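Local coordinates for transferrin binding protein B (PDB 3PQU) that probably captures iron-loaded host transferrin at the bacterial surface as a lipoprotein of the outer membrane, serving iron acquisition, at residues A[46-51]-A[147-152]; A[177-182]-A[199-204]; A[502-507]-A[532-537]; A[475-480]-A[495-500]. All coordinates share one frame; numbering follows the deposited sequence.

Contact 1: residues A[46-51]-A[147-152]; sequences AKIPRR and NGIDGY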
loop_
_atom_site.group_PDB
_atom_site.type_symbol
_atom_site.label_atom_id
_atom_site.label_comp_id
_atom_site.label_asym_id
_atom_site.label_seq_id
_atom_site.Cartn_x
_atom_site.Cartn_y
_atom_site.Cartn_z
ATOM N N ALA A 46 0.886 16.778 1.000
ATOM C CA ALA A 46 0.158 18.047 0.933
ATOM C C ALA A 46 1.135 19.214 0.900
ATOM O O ALA A 46 2.139 19.225 1.595
ATOM C CB ALA A 46 -0.793 18.210 2.111
ATOM N N LYS A 47 0.800 20.202 0.095
ATOM C CA LYS A 47 1.578 21.428 -0.011
ATOM C C LYS A 47 1.505 22.247 1.280
ATOM O O LYS A 47 0.463 22.315 1.922
ATOM C CB LYS A 47 1.038 22.252 -1.184
ATOM C CG LYS A 47 1.806 23.530 -1.493
ATOM C CD LYS A 47 1.452 23.998 -2.901
ATOM C CE LYS A 47 2.389 25.078 -3.411
ATOM N NZ LYS A 47 2.174 25.296 -4.871
ATOM N N ILE A 48 2.613 22.874 1.649
ATOM C CA ILE A 48 2.649 23.756 2.828
ATOM C C ILE A 48 1.929 25.067 2.487
ATOM O O ILE A 48 2.320 25.744 1.533
ATOM C CB ILE A 48 4.139 24.037 3.271
ATOM C CG1 ILE A 48 4.831 22.728 3.723
ATOM C CG2 ILE A 48 4.206 25.076 4.404
ATOM C CD1 ILE A 48 6.382 22.867 4.000
ATOM N N PRO A 49 0.859 25.421 3.233
ATOM C CA PRO A 49 0.102 26.645 2.893
ATOM C C PRO A 49 0.899 27.931 3.105
ATOM O O PRO A 49 1.703 28.023 4.049
ATOM C CB PRO A 49 -1.101 26.601 3.857
ATOM C CG PRO A 49 -1.306 25.136 4.132
ATOM C CD PRO A 49 0.123 24.581 4.203
ATOM N N ARG A 50 0.671 28.901 2.213
ATOM C CA ARG A 50 1.388 30.185 2.163
ATOM C C ARG A 50 0.332 31.239 1.894
ATOM O O ARG A 50 -0.462 31.081 0.981
ATOM C CB ARG A 50 2.385 30.183 0.987
ATOM C CG ARG A 50 3.707 29.435 1.233
ATOM C CD ARG A 50 4.220 28.724 -0.016
ATOM N NE ARG A 50 4.566 29.605 -1.140
ATOM C CZ ARG A 50 5.728 30.240 -1.265
ATOM N NH1 ARG A 50 6.671 30.131 -0.330
ATOM N NH2 ARG A 50 5.946 31.008 -2.318
ATOM N N ARG A 51 0.317 32.318 2.668
ATOM C CA ARG A 51 -0.712 33.351 2.466
ATOM C C ARG A 51 -0.441 34.169 1.207
ATOM O O ARG A 51 0.701 34.491 0.917
ATOM C CB ARG A 51 -0.808 34.287 3.669
ATOM C CG ARG A 51 -2.032 35.212 3.622
ATOM C CD ARG A 51 -2.194 35.940 4.937
ATOM N NE ARG A 51 -1.051 36.804 5.244
ATOM C CZ ARG A 51 -0.978 38.082 4.880
ATOM N NH1 ARG A 51 -1.965 38.622 4.182
ATOM N NH2 ARG A 51 0.083 38.812 5.192
ATOM N N ASN A 147 5.746 34.086 -0.299
ATOM C CA ASN A 147 7.182 34.047 -0.058
ATOM C C ASN A 147 7.549 33.238 1.167
ATOM O O ASN A 147 6.690 32.942 1.992
ATOM C CB ASN A 147 7.764 35.462 0.046
ATOM C CG ASN A 147 9.275 35.476 -0.175
ATOM O OD1 ASN A 147 9.833 34.541 -0.741
ATOM N ND2 ASN A 147 9.933 36.524 0.287
ATOM N N GLY A 148 8.818 32.837 1.274
ATOM C CA GLY A 148 9.242 32.006 2.384
ATOM C C GLY A 148 9.256 30.512 2.054
ATOM O O GLY A 148 9.465 30.124 0.904
ATOM N N ILE A 149 9.063 29.670 3.066
ATOM C CA ILE A 149 9.110 28.206 2.858
ATOM C C ILE A 149 8.130 27.750 1.781
ATOM O O ILE A 149 6.980 28.180 1.758
ATOM C CB ILE A 149 8.887 27.428 4.177
ATOM C CG1 ILE A 149 10.136 27.545 5.063
ATOM C CG2 ILE A 149 8.542 25.920 3.940
ATOM C CD1 ILE A 149 9.936 26.956 6.454
ATOM N N ASP A 150 8.605 26.906 0.871
ATOM C CA ASP A 150 7.750 26.311 -0.149
ATOM C C ASP A 150 8.070 24.842 -0.222
ATOM O O ASP A 150 9.222 24.481 -0.458
ATOM C CB ASP A 150 8.015 26.928 -1.532
ATOM C CG ASP A 150 6.998 26.473 -2.565
ATOM O OD1 ASP A 150 7.371 26.172 -3.719
ATOM O OD2 ASP A 150 5.813 26.405 -2.207
ATOM N N GLY A 151 7.070 23.984 -0.022
ATOM C CA GLY A 151 7.345 22.558 -0.049
ATOM C C GLY A 151 6.153 21.723 0.341
ATOM O O GLY A 151 5.020 22.192 0.220
ATOM N N TYR A 152 6.415 20.512 0.843
ATOM C CA TYR A 152 5.378 19.511 1.058
ATOM C C TYR A 152 5.593 18.724 2.340
ATOM O O TYR A 152 6.729 18.519 2.780
ATOM C CB TYR A 152 5.380 18.534 -0.116
ATOM C CG TYR A 152 5.185 19.189 -1.454
ATOM C CD1 TYR A 152 3.942 19.197 -2.079
ATOM C CD2 TYR A 152 6.244 19.829 -2.089
ATOM C CE1 TYR A 152 3.761 19.817 -3.326
ATOM C CE2 TYR A 152 6.077 20.450 -3.321
ATOM C CZ TYR A 152 4.838 20.443 -3.931
ATOM O OH TYR A 152 4.693 21.066 -5.147
HETATM O O HOH W 1 4.477 25.231 -0.186
HETATM O O HOH W 2 3.376 34.082 1.889
#
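Arg50 reaches across from 46-51 to grip the backbone of 147-152 where two neighbouring strands of the antiparallel sheet in the N-lobe handle domain part company. Lys47 and Tyr152 are still a non-hydrogen-bonded antiparallel pair; beyond them both chains become loop at the Arg50 end, and side chains and water take over.

The hydrogen bonds come first. Ile48 N gives a nearly straight bond to Gly151 O (2.9 Å, 170°), the backbone link beside the bridge. Farther along, Arg50 NH1 donates to Ile149 O at 2.9 Å, and more weakly to Gly148 O. Ile149 O lies close to the guanidinium plane, whereas NH1 sits well above the plane of the carbonyl and not on a lone pair. A long side chain with a flat, multivalent end suits the longer distance between the backbones, and bends at chi2 and chi3 (63°) turn its end toward the two carbonyls; NH2 is held in turn by Tyr131 O.

Charge adds a second hold. Asp150 OD2 lies over a guanidinium face, 3.6 Å from Arg50 NE, a salt bridge in which no N-H points at the oxygen. The other oxygen of this buried carboxylate, OD1, pairs with Lys97, so two cations probably stabilise its negative form.

Apolar packing closes the buried side: Ile48 CD1 meets Ile149 CG2 at 3.7 Å, the two branched chains crossing at a slant. On the more exposed side the Tyr152 ring lies beside Lys47, its CD1 3.9 Å from Lys47 CA.

Water 1 bridges the diverging chains: Gly151 N donates to it, and it lies within hydrogen-bonding distance of Ile48 O and of Asp150 OD2 (2.7 Å).

Contact 2: residues A[177-182]-A[199-204]; sequences DFTSDV and NVAATS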
loop_
_atom_site.group_PDB
_atom_site.type_symbol
_atom_site.label_atom_id
_atom_site.label_comp_id
_atom_site.label_asym_id
_atom_site.label_seq_id
_atom_site.Cartn_x
_atom_site.Cartn_y
_atom_site.Cartn_z
ATOM N N ASP A 177 5.483 14.470 11.551
ATOM C CA ASP A 177 5.691 15.802 10.951
ATOM C C ASP A 177 4.331 16.387 10.568
ATOM O O ASP A 177 3.348 15.656 10.477
ATOM C CB ASP A 177 6.567 15.704 9.702
ATOM C CG ASP A 177 8.022 15.465 10.033
ATOM O OD1 ASP A 177 8.506 14.328 9.861
ATOM O OD2 ASP A 177 8.670 16.420 10.488
ATOM N N PHE A 178 4.271 17.697 10.344
ATOM C CA PHE A 178 2.983 18.355 10.145
ATOM C C PHE A 178 3.085 19.717 9.474
ATOM O O PHE A 178 4.136 20.346 9.489
ATOM C CB PHE A 178 2.293 18.535 11.511
ATOM C CG PHE A 178 3.074 19.426 12.477
ATOM C CD1 PHE A 178 2.905 20.810 12.457
ATOM C CD2 PHE A 178 3.987 18.878 13.373
ATOM C CE1 PHE A 178 3.631 21.662 13.316
ATOM C CE2 PHE A 178 4.703 19.714 14.264
ATOM C CZ PHE A 178 4.524 21.116 14.225
ATOM N N THR A 179 1.968 20.167 8.907
ATOM C CA THR A 179 1.773 21.559 8.551
ATOM C C THR A 179 0.377 21.958 9.033
ATOM O O THR A 179 -0.557 21.153 8.970
ATOM C CB THR A 179 1.875 21.828 7.022
ATOM O OG1 THR A 179 1.651 23.222 6.777
ATOM C CG2 THR A 179 0.820 21.033 6.221
ATOM N N SER A 180 0.256 23.189 9.533
ATOM C CA SER A 180 -1.029 23.791 9.857
ATOM C C SER A 180 -1.604 24.427 8.605
ATOM O O SER A 180 -1.009 24.348 7.527
ATOM C CB SER A 180 -0.875 24.876 10.935
ATOM O OG SER A 180 -0.177 26.029 10.443
ATOM N N ASP A 181 -2.772 25.059 8.745
ATOM C CA ASP A 181 -3.227 25.996 7.735
ATOM C C ASP A 181 -2.747 27.390 8.130
ATOM O O ASP A 181 -2.020 27.546 9.106
ATOM C CB ASP A 181 -4.765 25.973 7.580
ATOM C CG ASP A 181 -5.498 26.403 8.852
ATOM O OD1 ASP A 181 -6.716 26.700 8.770
ATOM O OD2 ASP A 181 -4.857 26.419 9.926
ATOM N N VAL A 182 -3.170 28.408 7.389
ATOM C CA VAL A 182 -2.717 29.764 7.666
ATOM C C VAL A 182 -3.885 30.672 8.043
ATOM O O VAL A 182 -4.924 30.633 7.397
ATOM C CB VAL A 182 -1.957 30.335 6.447
ATOM C CG1 VAL A 182 -1.936 31.873 6.477
ATOM C CG2 VAL A 182 -0.520 29.758 6.384
ATOM N N ASN A 199 1.878 34.087 7.805
ATOM C CA ASN A 199 2.216 34.248 6.387
ATOM C C ASN A 199 2.544 32.892 5.764
ATOM O O ASN A 199 2.370 32.686 4.562
ATOM C CB ASN A 199 3.398 35.197 6.218
ATOM C CG ASN A 199 3.004 36.669 6.373
ATOM O OD1 ASN A 199 1.830 37.004 6.520
ATOM N ND2 ASN A 199 3.993 37.548 6.315
ATOM N N VAL A 200 3.046 31.994 6.605
ATOM C CA VAL A 200 3.446 30.649 6.199
ATOM C C VAL A 200 2.965 29.733 7.308
ATOM O O VAL A 200 2.911 30.147 8.461
ATOM C CB VAL A 200 4.987 30.559 6.000
ATOM C CG1 VAL A 200 5.441 29.120 5.696
ATOM C CG2 VAL A 200 5.436 31.510 4.876
ATOM N N ALA A 201 2.567 28.509 6.954
ATOM C CA ALA A 201 1.978 27.602 7.922
ATOM C C ALA A 201 2.992 27.306 9.027
ATOM O O ALA A 201 4.203 27.311 8.782
ATOM C CB ALA A 201 1.537 26.297 7.235
ATOM N N ALA A 202 2.503 27.046 10.234
ATOM C CA ALA A 202 3.373 26.494 11.266
ATOM C C ALA A 202 3.572 25.016 10.898
ATOM O O ALA A 202 2.599 24.298 10.652
ATOM C CB ALA A 202 2.726 26.624 12.630
ATOM N N THR A 203 4.825 24.567 10.862
ATOM C CA THR A 203 5.146 23.208 10.429
ATOM C C THR A 203 6.181 22.589 11.380
ATOM O O THR A 203 6.800 23.293 12.204
ATOM C CB THR A 203 5.813 23.206 9.027
ATOM O OG1 THR A 203 7.078 23.864 9.120
ATOM C CG2 THR A 203 4.944 23.899 7.954
ATOM N N SER A 204 6.438 21.291 11.220
ATOM C CA SER A 204 7.514 20.651 11.982
ATOM C C SER A 204 8.875 21.175 11.523
ATOM O O SER A 204 9.883 20.885 12.162
ATOM C CB SER A 204 7.482 19.121 11.859
ATOM O OG SER A 204 7.257 18.757 10.514
#
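Ser204 OG both gives and takes a hydrogen bond across this contact: it donates to Asp177 OD2 at 2.7 Å, using the anti lone pair of that oxygen, and accepts from Phe178 N. A serine suits the spot because its small hydroxyl can join a carboxylate and a backbone amide at once. The other carboxylate oxygen, Asp177 OD1, forms a salt bridge with Arg116.

Ser180 does a similar job farther along. With OG turned between its own N and carbonyl carbon (chi1 69°), the hydroxyl accepts from Ala202 N at 2.9 Å and donates to Asp181 O. Backbone bonds lie between these two serines: Ser204 N to Phe178 O, and Ser180 N to Ala202 O at 2.8 Å.

Thr179 and Thr203 form a single bridge, with CA atoms 4.2 Å apart, by which the loop between strands 170-183 and 218-219 folds back along strand 170-183 of the N-lobe beta barrel. The loop thus runs antiparallel to the strand without becoming a regular strand itself.

Packing is led by Phe178, whose ring lies over the loop backbone, Ser204 N sitting 3.5 Å above its centre. Ser204 CB makes an off-centre CH-pi contact with the same ring, while Phe289 and His229 meet it edge-to-face. Ala201 suits its place because its lone methyl fits against Thr179 OG1 and Ser180 O. Separately, Val182 CG2 packs on the loop backbone, 3.4 Å from Ala201 N.

Contact 3: residues A[502-507]-A[532-537]; sequences GFIGSA and KVNGGF
The ring of Phe503 lies flat against Gly535 on the neighbouring strand, with Gly535 CA over its face at 3.6 Å from the centroid, a CH-pi contact. Glycine fits here because a side chain would have to occupy the space taken by the ring. The torsion that brings the ring over the strand sets CG between the backbone N and the carbonyl carbon (chi1 59°). At its rim, Phe503 CD2 reaches Phe537 CE2 at 3.7 Å: the edge of Phe503 points at the face of Phe537 in an offset edge-to-face pair, planes 69° apart. Val533 fills the same buried side farther along, its CG1 meeting Ser506 N at 3.4 Å and Ala507 CB more loosely.

On the other face of the sheet Ile504 and Asn534 lie side by side, pointing the same way, with Ile504 CG1 4.1 Å from Asn534 OD1. Lys532 and Ser506 share that more exposed side.

Four backbone bonds hold this register. Phe503 and Gly535 exchange two, each 3.0 Å between N and O, and Gly505 and Val533 exchange two longer ones. Gly502 and Gly536 come within 3.9 Å, CA to CA; a side chain on Gly502 would run into Gly535 O.

Farther out, Leu545 and Ala496 from the flanking strands pack on Phe503. A buried apolar face and a more exposed, largely polar one, with Ile504 among the polar groups, are characteristic of neighbouring antiparallel strands in a barrel wall, here that of the C-lobe.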
loop_
_atom_site.group_PDB
_atom_site.type_symbol
_atom_site.label_atom_id
_atom_site.label_comp_id
_atom_site.label_asym_id
_atom_site.label_seq_id
_atom_site.Cartn_x
_atom_site.Cartn_y
_atom_site.Cartn_z
ATOM N N GLY A 502 -1.560 -21.831 3.802
ATOM C CA GLY A 502 -1.217 -22.001 2.398
ATOM C C GLY A 502 -0.724 -23.410 2.121
ATOM O O GLY A 502 -0.656 -24.235 3.031
ATOM N N PHE A 503 -0.386 -23.694 0.868
ATOM C CA PHE A 503 0.190 -24.990 0.519
ATOM C C PHE A 503 1.353 -24.858 -0.467
ATOM O O PHE A 503 1.486 -23.849 -1.167
ATOM C CB PHE A 503 -0.883 -25.943 -0.030
ATOM C CG PHE A 503 -1.586 -25.430 -1.254
ATOM C CD1 PHE A 503 -1.091 -25.703 -2.519
ATOM C CD2 PHE A 503 -2.741 -24.671 -1.139
ATOM C CE1 PHE A 503 -1.734 -25.228 -3.649
ATOM C CE2 PHE A 503 -3.389 -24.195 -2.263
ATOM C CZ PHE A 503 -2.887 -24.473 -3.520
ATOM N N ILE A 504 2.199 -25.883 -0.509
ATOM C CA ILE A 504 3.364 -25.872 -1.381
ATOM C C ILE A 504 3.640 -27.289 -1.852
ATOM O O ILE A 504 3.483 -28.236 -1.087
ATOM C CB ILE A 504 4.612 -25.321 -0.656
ATOM C CG1 ILE A 504 4.303 -23.976 0.011
ATOM C CG2 ILE A 504 5.783 -25.180 -1.624
ATOM C CD1 ILE A 504 5.457 -23.410 0.807
ATOM N N GLY A 505 4.043 -27.433 -3.110
ATOM C CA GLY A 505 4.281 -28.748 -3.677
ATOM C C GLY A 505 4.746 -28.721 -5.120
ATOM O O GLY A 505 5.530 -27.860 -5.522
ATOM N N SER A 506 4.253 -29.672 -5.904
ATOM C CA SER A 506 4.733 -29.861 -7.267
ATOM C C SER A 506 3.605 -30.078 -8.269
ATOM O O SER A 506 2.636 -30.787 -7.996
ATOM C CB SER A 506 5.708 -31.044 -7.332
ATOM O OG SER A 506 6.858 -30.813 -6.536
ATOM N N ALA A 507 3.746 -29.460 -9.434
ATOM C CA ALA A 507 2.840 -29.706 -10.541
ATOM C C ALA A 507 3.556 -30.558 -11.583
ATOM O O ALA A 507 4.778 -30.482 -11.733
ATOM C CB ALA A 507 2.378 -28.393 -11.144
ATOM N N LYS A 532 7.484 -26.150 -9.301
ATOM C CA LYS A 532 7.193 -25.573 -7.996
ATOM C C LYS A 532 5.876 -24.803 -8.010
ATOM O O LYS A 532 5.709 -23.847 -8.768
ATOM C CB LYS A 532 8.350 -24.680 -7.547
ATOM C CG LYS A 532 8.192 -24.066 -6.164
ATOM C CD LYS A 532 9.558 -23.737 -5.574
ATOM C CE LYS A 532 9.471 -22.683 -4.480
ATOM N NZ LYS A 532 9.277 -21.308 -5.032
ATOM N N VAL A 533 4.935 -25.231 -7.176
ATOM C CA VAL A 533 3.645 -24.555 -7.085
ATOM C C VAL A 533 3.367 -23.991 -5.690
ATOM O O VAL A 533 3.438 -24.708 -4.689
ATOM C CB VAL A 533 2.477 -25.462 -7.549
ATOM C CG1 VAL A 533 2.786 -26.917 -7.275
ATOM C CG2 VAL A 533 1.172 -25.042 -6.887
ATOM N N ASN A 534 3.070 -22.693 -5.649
ATOM C CA ASN A 534 2.683 -22.001 -4.425
ATOM C C ASN A 534 1.189 -21.706 -4.429
ATOM O O ASN A 534 0.641 -21.238 -5.431
ATOM C CB ASN A 534 3.454 -20.684 -4.280
ATOM C CG ASN A 534 4.895 -20.893 -3.850
ATOM O OD1 ASN A 534 5.187 -20.997 -2.657
ATOM N ND2 ASN A 534 5.805 -20.947 -4.820
ATOM N N GLY A 535 0.530 -21.978 -3.309
ATOM C CA GLY A 535 -0.896 -21.749 -3.210
ATOM C C GLY A 535 -1.332 -21.219 -1.862
ATOM O O GLY A 535 -0.558 -21.216 -0.898
ATOM N N GLY A 536 -2.577 -20.768 -1.789
ATOM C CA GLY A 536 -3.130 -20.295 -0.535
ATOM C C GLY A 536 -4.554 -20.760 -0.285
ATOM O O GLY A 536 -5.258 -21.198 -1.203
ATOM N N PHE A 537 -4.968 -20.691 0.977
ATOM C CA PHE A 537 -6.369 -20.825 1.339
ATOM C C PHE A 537 -6.970 -19.457 1.654
ATOM O O PHE A 537 -6.384 -18.672 2.416
ATOM C CB PHE A 537 -6.512 -21.769 2.527
ATOM C CG PHE A 537 -6.160 -23.186 2.198
ATOM C CD1 PHE A 537 -7.105 -24.035 1.641
ATOM C CD2 PHE A 537 -4.877 -23.663 2.412
ATOM C CE1 PHE A 537 -6.780 -25.347 1.320
ATOM C CE2 PHE A 537 -4.549 -24.977 2.095
ATOM C CZ PHE A 537 -5.503 -25.813 1.546
#

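Contact 4: residues A[475-480]-A[495-500]; sequences DKKVNG and DATING
With chi1 of -57° and chi2 fully extended, Ile498 sends CG1 and CD1 across to the neighbouring strand, while Val478, its CG2 set beside its own backbone N, offers that methyl in return. Val478 CG2 and Ile498 CG1 meet at 3.5 Å, tighter than usual for two carbons, the side chains crossing at about a right angle. Branched aliphatic residues fill this buried face well, and Phe537 packs on both of them. Ala496, beside Val478, keeps its small methyl on the same side.

Lys476 comes just before strand 477-482. Bent at chi2 and again at chi4, its chain passes across the isoleucine at about a right angle: Lys476 CD is 3.9 Å from Ile498 CG2, so the carbons of an exposed lysine shield an apolar side chain.

These residues belong to the beta hairpin of strands 477-482 and 492-499 in the C-lobe barrel. Val478 N donates to Ala496 O almost straight (176°), and Ala496 N returns a bond to Val478 O at 3.1 Å. A third bond, Ile498 N to Lys476 O at 3.3 Å, extends the pairing to where Lys476 and Lys477 form a G1 beta bulge opposite Asn472. The first bulge position has positive phi (46°), here taken by a lysine.

On the more exposed face the bends of Lys477 bring its CE to 3.0 Å from Ala496 O; Lys477 NZ, 3.5 Å from Ala496 O, has a poor angle and is not hydrogen-bonded to it. Thr497 stands beside it, with OG1 4.0 Å from the same Lys477 CE.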
loop_
_atom_site.group_PDB
_atom_site.type_symbol
_atom_site.label_atom_id
_atom_site.label_comp_id
_atom_site.label_asym_id
_atom_site.label_seq_id
_atom_site.Cartn_x
_atom_site.Cartn_y
_atom_site.Cartn_z
ATOM N N ASP A 475 -4.719 -35.007 7.412
ATOM C CA ASP A 475 -3.310 -35.313 7.183
ATOM C C ASP A 475 -2.646 -34.273 6.289
ATOM O O ASP A 475 -1.680 -34.568 5.583
ATOM C CB ASP A 475 -3.115 -36.736 6.647
ATOM C CG ASP A 475 -4.032 -37.057 5.492
ATOM O OD1 ASP A 475 -4.328 -36.137 4.700
ATOM O OD2 ASP A 475 -4.449 -38.231 5.376
ATOM N N LYS A 476 -3.186 -33.056 6.337
ATOM C CA LYS A 476 -2.584 -31.883 5.707
ATOM C C LYS A 476 -2.111 -32.121 4.276
ATOM O O LYS A 476 -0.937 -31.923 3.961
ATOM C CB LYS A 476 -1.429 -31.354 6.562
ATOM C CG LYS A 476 -1.853 -30.885 7.941
ATOM C CD LYS A 476 -2.869 -29.758 7.838
ATOM C CE LYS A 476 -3.354 -29.324 9.211
ATOM N NZ LYS A 476 -2.240 -28.809 10.053
ATOM N N LYS A 477 -3.029 -32.536 3.412
ATOM C CA LYS A 477 -2.680 -32.790 2.019
ATOM C C LYS A 477 -3.653 -32.169 1.026
ATOM O O LYS A 477 -4.867 -32.153 1.234
ATOM C CB LYS A 477 -2.558 -34.291 1.760
ATOM C CG LYS A 477 -1.326 -34.924 2.385
ATOM C CD LYS A 477 -0.374 -35.461 1.321
ATOM C CE LYS A 477 0.343 -34.346 0.578
ATOM N NZ LYS A 477 1.201 -34.868 -0.527
ATOM N N VAL A 478 -3.094 -31.652 -0.059
ATOM C CA VAL A 478 -3.884 -31.144 -1.165
ATOM C C VAL A 478 -3.493 -31.917 -2.417
ATOM O O VAL A 478 -2.309 -32.039 -2.735
ATOM C CB VAL A 478 -3.635 -29.640 -1.388
ATOM C CG1 VAL A 478 -4.446 -29.132 -2.575
ATOM C CG2 VAL A 478 -3.973 -28.855 -0.128
ATOM N N ASN A 479 -4.486 -32.464 -3.110
ATOM C CA ASN A 479 -4.239 -33.129 -4.384
ATOM C C ASN A 479 -5.144 -32.568 -5.460
ATOM O O ASN A 479 -6.350 -32.423 -5.261
ATOM C CB ASN A 479 -4.416 -34.636 -4.250
ATOM C CG ASN A 479 -3.483 -35.224 -3.222
ATOM O OD1 ASN A 479 -2.333 -35.541 -3.527
ATOM N ND2 ASN A 479 -3.961 -35.343 -1.987
ATOM N N GLY A 480 -4.555 -32.244 -6.601
ATOM C CA GLY A 480 -5.271 -31.477 -7.596
ATOM C C GLY A 480 -5.196 -32.063 -8.982
ATOM O O GLY A 480 -4.238 -32.742 -9.338
ATOM N N ASP A 495 0.570 -32.159 -6.411
ATOM C CA ASP A 495 0.720 -32.784 -5.107
ATOM C C ASP A 495 1.370 -31.765 -4.187
ATOM O O ASP A 495 2.474 -31.294 -4.455
ATOM C CB ASP A 495 1.598 -34.028 -5.206
ATOM C CG ASP A 495 1.360 -34.802 -6.486
ATOM O OD1 ASP A 495 0.667 -35.840 -6.433
ATOM O OD2 ASP A 495 1.861 -34.368 -7.545
ATOM N N ALA A 496 0.687 -31.420 -3.105
ATOM C CA ALA A 496 1.181 -30.368 -2.229
ATOM C C ALA A 496 0.920 -30.650 -0.758
ATOM O O ALA A 496 0.162 -31.549 -0.401
ATOM C CB ALA A 496 0.586 -29.018 -2.629
ATOM N N THR A 497 1.558 -29.862 0.093
ATOM C CA THR A 497 1.402 -30.013 1.525
ATOM C C THR A 497 0.865 -28.730 2.147
ATOM O O THR A 497 1.342 -27.627 1.857
ATOM C CB THR A 497 2.729 -30.398 2.192
ATOM O OG1 THR A 497 3.169 -31.665 1.682
ATOM C CG2 THR A 497 2.557 -30.493 3.697
ATOM N N ILE A 498 -0.140 -28.882 3.000
ATOM C CA ILE A 498 -0.693 -27.757 3.732
ATOM C C ILE A 498 0.217 -27.367 4.886
ATOM O O ILE A 498 0.466 -28.158 5.794
ATOM C CB ILE A 498 -2.068 -28.099 4.324
ATOM C CG1 ILE A 498 -3.034 -28.542 3.224
ATOM C CG2 ILE A 498 -2.612 -26.915 5.110
ATOM C CD1 ILE A 498 -4.413 -28.886 3.732
ATOM N N ASN A 499 0.718 -26.142 4.844
ATOM C CA ASN A 499 1.450 -25.592 5.967
ATOM C C ASN A 499 0.901 -24.206 6.264
ATOM O O ASN A 499 0.965 -23.312 5.414
ATOM C CB ASN A 499 2.947 -25.532 5.662
ATOM C CG ASN A 499 3.776 -25.192 6.885
ATOM O OD1 ASN A 499 3.514 -25.682 7.984
ATOM N ND2 ASN A 499 4.785 -24.349 6.699
ATOM N N GLY A 500 0.340 -24.039 7.459
ATOM C CA GLY A 500 -0.276 -22.784 7.854
ATOM C C GLY A 500 -1.595 -22.533 7.142
ATOM O O GLY A 500 -2.517 -23.343 7.213
#

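Overall arrangement
Along the chain the order is contact 1, contact 2, contact 4, contact 3. They form two close pairs on opposite sides of the chain's centre, one in each lobe. Contact 1 lies in the N-lobe handle and contact 2 in the N-lobe barrel, their centres about 8 Å apart; where they touch, Arg51 N and Pro49 O probably bond to Asn199 O and Ala201 N, linking the two, so 46-51 lies between 147-152 and the barrel loop. Contacts 3 and 4, also about 8 Å apart between centres, share one barrel sheet, where strands 492-499 and 502-508 are neighbours. Centres of the two pairs lie 51 to 57 Å apart, consistent with a bilobal protein of handle and barrel domains.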